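Side-chain contacts in phage-related protein (Bordetella bronchiseptica RB50, PDB 3BJQ), which is of unproven function but is probably a phage coat protein that helps build the capsid shell: residues T164-I169 / M175-L180; K160-A165 / A215-E220. One frame throughout, in Å; residues are numbered along the deposited sequence.

Helix 158-173 comes first along the chain and supplies one side of both contacts. Contact 1 closes a short loop: the chain leaves the helix, turns, and comes back along it through 175-180 into strand 179-183. Contact 2 closes a much longer one, with 49 residues between its segments, when the end of helix 210-217 returns to residues 160-165. The whole span of contact 1, 164-180, lies inside that of contact 2, 160-220; the two share Thr164 and Ala165, and their centres are 7 Å apart. Lys166 of contact 1 bonds to the Trp217 carbonyl of contact 2, and Leu180 packs on Val162, so that both helices meet each other and strand 179-183.

Contact 1: T164-I169 / M175-L180; sequences TAKEAI and MEPNRL
Ile169 and Pro177 make the apolar part of this contact, with Ile169 CD1 3.7 Å from Pro177 CB. The same methyl lies 3.9 Å from Pro177 CG, so it touches the ring along its CB-CG side. The other branch, Ile169 CG2, meets Pro177 CD at 4.1 Å and also approaches the carbonyl oxygen of Met175, a selenomethionine. This division follows from chi1 of -66°, which sets CG1 beside the backbone N and CG2 opposite it, while an extended chi2 carries CD1 onward to the ring.

Lys166 also packs on the proline. Pro177 CG sits 3.9 Å from Lys166 CA and 4.0 Å from Lys166 CG, the lysine chain crossing the ring at about a right angle. The ring therefore packs against backbone and side chain of the helix at once, and Lys166 and Pro177 have the closest CA atoms of the two segments, 6.2 Å apart. Such packing places helix 158-173 over the entry to strand 179-183 of the mixed sheet, a helix-turn-strand connection in a protein that probably belongs with the phage major capsid proteins. At that entry Asn178 and Arg179 both face Gly248 in a classic beta bulge, and Tyr306 of strand 305-309 also packs on Ile169.

Electrostatics add a looser element. Glu176 starts away from the helix but, bent at chi2 (-68°), brings OE1 to 4.0 Å from Lys166 CE. The ammonium itself is farther, Lys166 NZ to Glu176 OE1 being 4.8 Å, too long for a salt bridge. Instead, Lys166 NZ forms a salt bridge with Glu163 OE1 and a hydrogen bond to the carbonyl oxygen of Trp217.

Contact 2: K160-A165 / A215-E220; sequences KDVETA and ALWEVE
Val162 lies over one face of the Trp217 indole and accounts for the apolar part of the contact. Its CG2 stands 3.9 Å from the centroid of the six-membered ring and 8° off the normal, the geometry of a CH-pi contact. The second methyl, Val162 CG1, reaches Trp217 CD2 at 4.0 Å, near the junction of the two rings. With CG1 opposite the backbone N (chi1 173°), both branches are spread across the indole. Trp217 NE1 is hydrogen-bonded to Thr159 OG1, which should help fix the rotation of the indole.

The polar part passes through a water. It donates to Glu163 OE2 at 2.6 Å and only weakly to Leu216 O, at 3.4 Å. Directly, Glu163 OE2 comes no nearer than 4.2 Å to Trp217 O. The other carboxylate oxygen, Glu163 OE1, is held by Lys166.

Helix 210-217 ends here, Glu218 leaving helical geometry with positive phi (54°). The arrangement is that of a helix C-terminus packed through a tryptophan against a second helix, both resting on Leu180 of central strand 179-183, as in layered alpha/beta packing.

Contact 1: T164-I169 / M175-L180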
ATOM      1  N   THR E 164     -46.986  -1.754 -34.331  1.00 39.14           N
ATOM      2  CA  THR E 164     -47.095  -3.039 -35.034  1.00 39.40           C
ATOM      3  C   THR E 164     -45.803  -3.856 -34.867  1.00 38.19           C
ATOM      4  O   THR E 164     -45.850  -5.075 -34.695  1.00 38.19           O
ATOM      5  CB  THR E 164     -47.409  -2.830 -36.530  1.00 40.55           C
ATOM      6  OG1 THR E 164     -48.709  -2.249 -36.649  1.00 43.46           O
ATOM      7  CG2 THR E 164     -47.383  -4.134 -37.316  1.00 40.11           C
ATOM      8  N   ALA E 165     -44.664  -3.176 -34.910  1.00 36.77           N
ATOM      9  CA  ALA E 165     -43.341  -3.821 -34.718  1.00 35.63           C
ATOM     10  C   ALA E 165     -43.198  -4.346 -33.286  1.00 35.08           C
ATOM     11  O   ALA E 165     -42.751  -5.474 -33.051  1.00 35.40           O
ATOM     12  CB  ALA E 165     -42.222  -2.832 -35.041  1.00 32.44           C
ATOM     13  N   LYS E 166     -43.580  -3.521 -32.323  1.00 35.96           N
ATOM     14  CA  LYS E 166     -43.498  -3.897 -30.931  1.00 38.02           C
ATOM     15  C   LYS E 166     -44.321  -5.153 -30.657  1.00 40.51           C
ATOM     16  O   LYS E 166     -43.858  -6.080 -30.004  1.00 40.07           O
ATOM     17  CB  LYS E 166     -43.978  -2.749 -30.049  1.00 38.11           C
ATOM     18  CG  LYS E 166     -42.998  -1.579 -29.981  1.00 38.43           C
ATOM     19  CD  LYS E 166     -43.606  -0.370 -29.319  1.00 41.79           C
ATOM     20  CE  LYS E 166     -44.015  -0.606 -27.857  1.00 45.36           C
ATOM     21  NZ  LYS E 166     -45.022   0.422 -27.415  1.00 52.29           N
ATOM     22  N   GLU E 167     -45.551  -5.170 -31.164  1.00 42.51           N
ATOM     23  CA  GLU E 167     -46.456  -6.296 -30.966  1.00 43.17           C
ATOM     24  C   GLU E 167     -45.907  -7.561 -31.600  1.00 41.52           C
ATOM     25  O   GLU E 167     -45.976  -8.618 -30.979  1.00 42.11           O
ATOM     26  CB  GLU E 167     -47.860  -5.999 -31.532  1.00 44.30           C
ATOM     27  CG  GLU E 167     -48.645  -4.941 -30.756  1.00 48.52           C
ATOM     28  N   ALA E 168     -45.401  -7.470 -32.832  1.00 39.58           N
ATOM     29  CA  ALA E 168     -44.864  -8.644 -33.533  1.00 39.63           C
ATOM     30  C   ALA E 168     -43.799  -9.333 -32.700  1.00 39.90           C
ATOM     31  O   ALA E 168     -43.832 -10.546 -32.521  1.00 42.17           O
ATOM     32  CB  ALA E 168     -44.292  -8.261 -34.876  1.00 40.08           C
ATOM     33  N   ILE E 169     -42.858  -8.547 -32.184  1.00 38.07           N
ATOM     34  CA  ILE E 169     -41.763  -9.064 -31.379  1.00 36.80           C
ATOM     35  C   ILE E 169     -42.250  -9.597 -30.038  1.00 38.55           C
ATOM     36  O   ILE E 169     -41.970 -10.738 -29.690  1.00 39.10           O
ATOM     37  CB  ILE E 169     -40.687  -7.983 -31.116  1.00 33.65           C
ATOM     38  CG1 ILE E 169     -39.990  -7.589 -32.428  1.00 34.44           C
ATOM     39  CG2 ILE E 169     -39.686  -8.464 -30.089  1.00 31.56           C
ATOM     40  CD1 ILE E 169     -39.171  -6.282 -32.307  1.00 32.43           C
HETATM   41  N   MSE E 175     -41.225 -10.679 -24.563  1.00 44.34           N
HETATM   42  CA  MSE E 175     -40.552  -9.517 -24.012  1.00 43.15           C
HETATM   43  C   MSE E 175     -40.741  -8.361 -24.962  1.00 42.96           C
HETATM   44  O   MSE E 175     -40.852  -8.557 -26.176  1.00 42.53           O
HETATM   45  CB  MSE E 175     -39.047  -9.752 -23.827  1.00 43.06           C
HETATM   46  CG  MSE E 175     -38.742 -10.752 -22.770  1.00 45.40           C
HETATM   47 SE   MSE E 175     -36.918 -11.248 -22.654  0.75 41.75          SE
HETATM   48  CE  MSE E 175     -36.700 -11.913 -24.277  1.00 25.78           C
ATOM     49  N   GLU E 176     -40.766  -7.156 -24.394  1.00 44.55           N
ATOM     50  CA  GLU E 176     -40.870  -5.925 -25.184  1.00 44.51           C
ATOM     51  C   GLU E 176     -39.532  -5.680 -25.851  1.00 41.74           C
ATOM     52  O   GLU E 176     -38.485  -5.915 -25.229  1.00 41.47           O
ATOM     53  CB  GLU E 176     -41.197  -4.714 -24.285  1.00 44.74           C
ATOM     54  CG  GLU E 176     -42.571  -4.781 -23.583  1.00 51.68           C
ATOM     55  CD  GLU E 176     -43.779  -4.666 -24.543  1.00 56.05           C
ATOM     56  OE1 GLU E 176     -43.759  -3.823 -25.476  1.00 60.05           O
ATOM     57  OE2 GLU E 176     -44.752  -5.426 -24.350  1.00 57.88           O
ATOM     58  N   PRO E 177     -39.549  -5.222 -27.117  1.00 39.67           N
ATOM     59  CA  PRO E 177     -38.282  -4.793 -27.699  1.00 37.99           C
ATOM     60  C   PRO E 177     -37.768  -3.593 -26.912  1.00 36.10           C
ATOM     61  O   PRO E 177     -38.569  -2.816 -26.402  1.00 35.34           O
ATOM     62  CB  PRO E 177     -38.657  -4.407 -29.130  1.00 36.65           C
ATOM     63  CG  PRO E 177     -40.088  -4.159 -29.118  1.00 40.91           C
ATOM     64  CD  PRO E 177     -40.670  -5.048 -28.056  1.00 39.11           C
ATOM     65  N   ASN E 178     -36.450  -3.473 -26.782  1.00 34.58           N
ATOM     66  CA  ASN E 178     -35.850  -2.392 -26.005  1.00 33.39           C
ATOM     67  C   ASN E 178     -34.876  -1.513 -26.784  1.00 33.64           C
ATOM     68  O   ASN E 178     -34.253  -0.611 -26.204  1.00 33.21           O
ATOM     69  CB  ASN E 178     -35.166  -2.963 -24.756  1.00 35.37           C
ATOM     70  CG  ASN E 178     -34.131  -3.997 -25.088  1.00 28.86           C
ATOM     71  OD1 ASN E 178     -33.904  -4.310 -26.257  1.00 35.19           O
ATOM     72  ND2 ASN E 178     -33.487  -4.532 -24.065  1.00 32.98           N
ATOM     73  N   ARG E 179     -34.753  -1.771 -28.082  1.00 32.08           N
ATOM     74  CA  ARG E 179     -33.893  -0.993 -28.945  1.00 33.48           C
ATOM     75  C   ARG E 179     -34.658  -0.567 -30.169  1.00 33.51           C
ATOM     76  O   ARG E 179     -35.203  -1.412 -30.858  1.00 34.42           O
ATOM     77  CB  ARG E 179     -32.732  -1.812 -29.482  1.00 35.30           C
ATOM     78  CG  ARG E 179     -31.751  -2.251 -28.497  1.00 40.76           C
ATOM     79  CD  ARG E 179     -30.830  -1.145 -28.026  1.00 42.92           C
ATOM     80  NE  ARG E 179     -29.915  -1.765 -27.082  1.00 43.28           N
ATOM     81  CZ  ARG E 179     -30.222  -2.024 -25.819  1.00 46.25           C
ATOM     82  NH1 ARG E 179     -31.394  -1.660 -25.326  1.00 43.07           N
ATOM     83  NH2 ARG E 179     -29.340  -2.623 -25.042  1.00 52.56           N
ATOM     84  N   LEU E 180     -34.672   0.729 -30.453  1.00 31.74           N
ATOM     85  CA  LEU E 180     -35.240   1.221 -31.717  1.00 30.83           C
ATOM     86  C   LEU E 180     -34.130   1.967 -32.434  1.00 30.50           C
ATOM     87  O   LEU E 180     -33.550   2.877 -31.863  1.00 29.35           O
ATOM     88  CB  LEU E 180     -36.481   2.101 -31.473  1.00 30.87           C
ATOM     89  CG  LEU E 180     -37.393   2.421 -32.681  1.00 32.84           C
ATOM     90  CD1 LEU E 180     -38.839   2.588 -32.236  1.00 47.46           C
ATOM     91  CD2 LEU E 180     -36.923   3.654 -33.370  1.00 36.47           C
TER

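Contact 2: K160-A165 / A215-E220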
ATOM      1  N   LYS E 160     -48.078   3.983 -35.555  1.00 40.62           N
ATOM      2  CA  LYS E 160     -48.728   2.733 -35.897  1.00 41.23           C
ATOM      3  C   LYS E 160     -47.732   1.687 -36.416  1.00 39.47           C
ATOM      4  O   LYS E 160     -47.838   0.511 -36.097  1.00 38.29           O
ATOM      5  CB  LYS E 160     -49.810   3.003 -36.952  1.00 42.97           C
ATOM      6  CG  LYS E 160     -50.514   1.782 -37.544  1.00 50.76           C
ATOM      7  CD  LYS E 160     -51.378   1.056 -36.530  1.00 59.46           C
ATOM      8  CE  LYS E 160     -52.120  -0.127 -37.181  1.00 60.73           C
ATOM      9  NZ  LYS E 160     -53.108   0.306 -38.220  1.00 65.80           N
ATOM     10  N   ASP E 161     -46.791   2.106 -37.247  1.00 38.65           N
ATOM     11  CA  ASP E 161     -45.762   1.176 -37.758  1.00 38.04           C
ATOM     12  C   ASP E 161     -44.917   0.604 -36.618  1.00 36.57           C
ATOM     13  O   ASP E 161     -44.629  -0.586 -36.583  1.00 37.01           O
ATOM     14  CB  ASP E 161     -44.843   1.870 -38.773  1.00 38.36           C
ATOM     15  CG  ASP E 161     -45.584   2.368 -40.011  1.00 38.44           C
ATOM     16  OD1 ASP E 161     -46.563   1.738 -40.432  1.00 41.87           O
ATOM     17  OD2 ASP E 161     -45.170   3.400 -40.562  1.00 40.86           O
ATOM     18  N   VAL E 162     -44.540   1.475 -35.691  1.00 36.37           N
ATOM     19  CA  VAL E 162     -43.743   1.110 -34.541  1.00 35.73           C
ATOM     20  C   VAL E 162     -44.521   0.242 -33.533  1.00 37.10           C
ATOM     21  O   VAL E 162     -43.959  -0.720 -32.994  1.00 36.81           O
ATOM     22  CB  VAL E 162     -43.147   2.362 -33.878  1.00 35.00           C
ATOM     23  CG1 VAL E 162     -42.460   1.999 -32.567  1.00 32.05           C
ATOM     24  CG2 VAL E 162     -42.145   3.022 -34.849  1.00 31.48           C
ATOM     25  N   GLU E 163     -45.795   0.554 -33.287  1.00 38.81           N
ATOM     26  CA  GLU E 163     -46.609  -0.307 -32.398  1.00 39.79           C
ATOM     27  C   GLU E 163     -46.819  -1.698 -33.012  1.00 39.55           C
ATOM     28  O   GLU E 163     -46.825  -2.701 -32.296  1.00 38.90           O
ATOM     29  CB  GLU E 163     -47.968   0.299 -32.037  1.00 41.36           C
ATOM     30  CG  GLU E 163     -47.910   1.581 -31.165  1.00 50.86           C
ATOM     31  CD  GLU E 163     -47.168   1.412 -29.839  1.00 59.27           C
ATOM     32  OE1 GLU E 163     -46.935   0.257 -29.396  1.00 61.06           O
ATOM     33  OE2 GLU E 163     -46.819   2.456 -29.240  1.00 64.30           O
ATOM     34  N   THR E 164     -46.986  -1.754 -34.331  1.00 39.14           N
ATOM     35  CA  THR E 164     -47.095  -3.039 -35.034  1.00 39.40           C
ATOM     36  C   THR E 164     -45.803  -3.856 -34.867  1.00 38.19           C
ATOM     37  O   THR E 164     -45.850  -5.075 -34.695  1.00 38.19           O
ATOM     38  CB  THR E 164     -47.409  -2.830 -36.530  1.00 40.55           C
ATOM     39  OG1 THR E 164     -48.709  -2.249 -36.649  1.00 43.46           O
ATOM     40  CG2 THR E 164     -47.383  -4.134 -37.316  1.00 40.11           C
ATOM     41  N   ALA E 165     -44.664  -3.176 -34.910  1.00 36.77           N
ATOM     42  CA  ALA E 165     -43.341  -3.821 -34.718  1.00 35.63           C
ATOM     43  C   ALA E 165     -43.198  -4.346 -33.286  1.00 35.08           C
ATOM     44  O   ALA E 165     -42.751  -5.474 -33.051  1.00 35.40           O
ATOM     45  CB  ALA E 165     -42.222  -2.832 -35.041  1.00 32.44           C
ATOM     46  N   ALA E 215     -40.585   8.233 -24.905  1.00 39.67           N
ATOM     47  CA  ALA E 215     -41.772   8.279 -24.042  1.00 40.36           C
ATOM     48  C   ALA E 215     -43.061   7.968 -24.807  1.00 41.50           C
ATOM     49  O   ALA E 215     -43.954   7.275 -24.305  1.00 42.33           O
ATOM     50  CB  ALA E 215     -41.902   9.627 -23.376  1.00 38.64           C
ATOM     51  N   LEU E 216     -43.169   8.500 -26.014  1.00 39.96           N
ATOM     52  CA  LEU E 216     -44.342   8.260 -26.848  1.00 40.06           C
ATOM     53  C   LEU E 216     -44.477   6.784 -27.262  1.00 40.22           C
ATOM     54  O   LEU E 216     -45.565   6.200 -27.189  1.00 40.66           O
ATOM     55  CB  LEU E 216     -44.272   9.115 -28.114  1.00 39.75           C
ATOM     56  CG  LEU E 216     -45.531   9.839 -28.543  1.00 47.00           C
ATOM     57  CD1 LEU E 216     -45.916  10.871 -27.458  1.00 43.04           C
ATOM     58  CD2 LEU E 216     -45.285  10.528 -29.894  1.00 43.94           C
ATOM     59  N   TRP E 217     -43.371   6.188 -27.691  1.00 38.54           N
ATOM     60  CA  TRP E 217     -43.372   4.826 -28.213  1.00 38.49           C
ATOM     61  C   TRP E 217     -42.994   3.751 -27.179  1.00 39.66           C
ATOM     62  O   TRP E 217     -43.056   2.558 -27.461  1.00 38.94           O
ATOM     63  CB  TRP E 217     -42.464   4.758 -29.437  1.00 36.76           C
ATOM     64  CG  TRP E 217     -42.948   5.576 -30.619  1.00 37.08           C
ATOM     65  CD1 TRP E 217     -44.218   6.036 -30.853  1.00 34.36           C
ATOM     66  CD2 TRP E 217     -42.177   5.947 -31.770  1.00 34.02           C
ATOM     67  NE1 TRP E 217     -44.269   6.703 -32.051  1.00 33.44           N
ATOM     68  CE2 TRP E 217     -43.037   6.650 -32.641  1.00 30.10           C
ATOM     69  CE3 TRP E 217     -40.841   5.765 -32.141  1.00 35.19           C
ATOM     70  CZ2 TRP E 217     -42.603   7.170 -33.853  1.00 33.25           C
ATOM     71  CZ3 TRP E 217     -40.412   6.285 -33.362  1.00 32.72           C
ATOM     72  CH2 TRP E 217     -41.292   6.977 -34.194  1.00 32.84           C
ATOM     73  N   GLU E 218     -42.607   4.193 -25.986  1.00 40.82           N
ATOM     74  CA  GLU E 218     -42.295   3.314 -24.863  1.00 42.91           C
ATOM     75  C   GLU E 218     -41.259   2.262 -25.219  1.00 42.34           C
ATOM     76  O   GLU E 218     -41.482   1.064 -25.032  1.00 40.99           O
ATOM     77  CB  GLU E 218     -43.565   2.659 -24.309  1.00 44.44           C
ATOM     78  CG  GLU E 218     -44.562   3.665 -23.742  1.00 47.93           C
ATOM     79  CD  GLU E 218     -45.860   3.022 -23.265  1.00 52.72           C
ATOM     80  OE1 GLU E 218     -46.023   1.776 -23.392  1.00 63.00           O
ATOM     81  OE2 GLU E 218     -46.730   3.777 -22.760  1.00 64.01           O
ATOM     82  N   VAL E 219     -40.142   2.739 -25.765  1.00 41.10           N
ATOM     83  CA  VAL E 219     -38.983   1.920 -26.020  1.00 41.82           C
ATOM     84  C   VAL E 219     -37.867   2.435 -25.123  1.00 39.89           C
ATOM     85  O   VAL E 219     -37.608   3.651 -25.056  1.00 38.67           O
ATOM     86  CB  VAL E 219     -38.515   1.952 -27.496  1.00 42.05           C
ATOM     87  CG1 VAL E 219     -39.550   1.269 -28.416  1.00 41.44           C
ATOM     88  CG2 VAL E 219     -38.233   3.384 -27.945  1.00 46.58           C
ATOM     89  N   GLU E 220     -37.188   1.497 -24.475  1.00 38.77           N
ATOM     90  CA  GLU E 220     -36.091   1.797 -23.570  1.00 39.22           C
ATOM     91  C   GLU E 220     -35.025   2.722 -24.155  1.00 37.80           C
ATOM     92  O   GLU E 220     -34.602   3.674 -23.517  1.00 38.26           O
ATOM     93  CB  GLU E 220     -35.421   0.495 -23.153  1.00 39.86           C
ATOM     94  CG  GLU E 220     -34.387   0.630 -22.062  1.00 41.53           C
ATOM     95  CD  GLU E 220     -33.880  -0.726 -21.618  1.00 43.45           C
ATOM     96  OE1 GLU E 220     -34.479  -1.291 -20.673  1.00 52.20           O
ATOM     97  OE2 GLU E 220     -32.925  -1.240 -22.242  1.00 47.78           O
TER
HETATM   98  O   HOH W   1     -46.530   3.022 -26.691  1.00 52.09           O